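Local coordinates for protein beta-glucosidase (Chaetomella raphigera, PDB 6JXG) that probably hydrolyses terminal, non-reducing beta-D-glucosyl residues to release beta-D-glucose, as a secreted glycoside hydrolase family 3 enzyme of cellulose degradation, at residues Asn513-Ala516 against Asp517-Gly521. Residues are numbered along the deposited sequence; the frame is centred on the assembly and turned at random.
Sequences NGLA and DILYG
Asp517 N donates to Asn513 O at 2.9 Å, one turn back along the helix. The Asp517 carboxylate curls back over the same carbonyl: with CG beside its own backbone N (chi1 -73°), OD1 lies 3.2 Å from Asn513 O, two acceptors with no bond between them. OD1 also forms a salt bridge with Arg327 of helix 323-332, which probably offsets the repulsion between carboxylate and carbonyl. At Ile518 the helical pattern slackens, since its N is shared between Gly514 O and Leu515 O in two weak bonds, at 3.4 and 3.1 Å. The CD1 methyl of Ile518 bends back to 3.2 Å from Gly514 O. These turns close helix 511-519, which follows in sequence strand 498-503 of the mixed sheet of the family 3 C-terminal domain and packs against both helix 323-332 and helix 396-406. Leu519 N restores a nearly straight bond to Leu515 O, 2.8 Å long and in the carbonyl plane. On the same flank the two leucines meet at an oblique angle, Leu519 CD1 reaching 3.6 Å from Leu515 CG; Leu515 holds that branch point anti to its N (chi1 174°), and its CD2 also borders Leu519 CD1. With an alanine at Leu515, the Leu519 isobutyl group would probably lose its apolar neighbour on one side, leaving a gap in this buried layer. Tyr520 N makes the last of the i to i+4 bonds here, reaching Ala516 O at 3.0 Å from a position tilted 25° off the carbonyl plane, while its side chain rests on Leu403 and Ala404 of helix 396-406. Gly521 leaves the helix with positive phi, a conformation that favours glycine, and its N donates a hydrogen bond back to Ile518 O.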
loop_
_atom_site.group_PDB
_atom_site.type_symbol
_atom_site.label_atom_id
_atom_site.label_comp_id
_atom_site.label_asym_id
_atom_site.label_seq_id
_atom_site.Cartn_x
_atom_site.Cartn_y
_atom_site.Cartn_z
ATOM N N ASN A 513 -16.057 -13.422 -3.775
ATOM C CA ASN A 513 -16.054 -14.461 -2.701
ATOM C C ASN A 513 -15.849 -13.893 -1.296
ATOM O O ASN A 513 -16.616 -14.200 -0.328
ATOM C CB ASN A 513 -15.059 -15.578 -3.000
ATOM C CG ASN A 513 -15.596 -16.542 -4.042
ATOM O OD1 ASN A 513 -16.811 -16.728 -4.153
ATOM N ND2 ASN A 513 -14.716 -17.194 -4.747
ATOM N N GLY A 514 -14.910 -12.960 -1.182
ATOM C CA GLY A 514 -14.714 -12.360 0.076
ATOM C C GLY A 514 -15.959 -11.611 0.512
ATOM O O GLY A 514 -16.404 -11.704 1.657
ATOM N N LEU A 515 -16.577 -10.886 -0.397
ATOM C CA LEU A 515 -17.801 -10.150 -0.076
ATOM C C LEU A 515 -18.928 -11.048 0.408
ATOM O O LEU A 515 -19.611 -10.726 1.397
ATOM C CB LEU A 515 -18.267 -9.386 -1.314
ATOM C CG LEU A 515 -19.601 -8.696 -1.171
ATOM C CD1 LEU A 515 -19.370 -7.530 -0.179
ATOM C CD2 LEU A 515 -20.250 -8.204 -2.496
ATOM N N ALA A 516 -19.184 -12.140 -0.319
ATOM C CA ALA A 516 -20.234 -13.087 0.119
ATOM C C ALA A 516 -19.944 -13.749 1.431
ATOM O O ALA A 516 -20.862 -14.035 2.200
ATOM C CB ALA A 516 -20.461 -14.157 -0.922
ATOM N N ASP A 517 -18.676 -13.989 1.718
ATOM C CA ASP A 517 -18.259 -14.586 3.006
ATOM C C ASP A 517 -18.789 -13.691 4.142
ATOM O O ASP A 517 -19.126 -14.178 5.237
ATOM C CB ASP A 517 -16.727 -14.666 3.180
ATOM C CG ASP A 517 -16.065 -15.743 2.317
ATOM O OD1 ASP A 517 -16.762 -16.630 1.785
ATOM O OD2 ASP A 517 -14.820 -15.713 2.175
ATOM N N ILE A 518 -18.820 -12.391 3.895
ATOM C CA ILE A 518 -19.357 -11.433 4.895
ATOM C C ILE A 518 -20.874 -11.245 4.777
ATOM O O ILE A 518 -21.607 -11.290 5.797
ATOM C CB ILE A 518 -18.589 -10.075 4.824
ATOM C CG1 ILE A 518 -17.234 -10.241 5.531
ATOM C CG2 ILE A 518 -19.348 -8.898 5.447
ATOM C CD1 ILE A 518 -16.169 -10.430 4.556
ATOM N N LEU A 519 -21.359 -11.035 3.574
ATOM C CA LEU A 519 -22.795 -10.783 3.384
ATOM C C LEU A 519 -23.674 -11.885 3.915
ATOM O O LEU A 519 -24.714 -11.588 4.497
ATOM C CB LEU A 519 -23.130 -10.594 1.924
ATOM C CG LEU A 519 -22.624 -9.309 1.253
ATOM C CD1 LEU A 519 -23.071 -9.282 -0.213
ATOM C CD2 LEU A 519 -23.034 -8.056 1.984
ATOM N N TYR A 520 -23.272 -13.139 3.735
ATOM C CA TYR A 520 -24.105 -14.270 4.195
ATOM C C TYR A 520 -23.712 -14.759 5.583
ATOM O O TYR A 520 -24.210 -15.751 6.082
ATOM C CB TYR A 520 -24.106 -15.376 3.126
ATOM C CG TYR A 520 -25.171 -15.144 2.066
ATOM C CD1 TYR A 520 -26.512 -15.544 2.290
ATOM C CD2 TYR A 520 -24.868 -14.503 0.860
ATOM C CE1 TYR A 520 -27.496 -15.322 1.331
ATOM C CE2 TYR A 520 -25.846 -14.245 -0.088
ATOM C CZ TYR A 520 -27.148 -14.676 0.130
ATOM O OH TYR A 520 -28.098 -14.427 -0.830
ATOM N N GLY A 521 -22.770 -14.074 6.213
ATOM C CA GLY A 521 -22.459 -14.299 7.591
ATOM C C GLY A 521 -21.553 -15.466 7.939
ATOM O O GLY A 521 -21.490 -15.831 9.105
#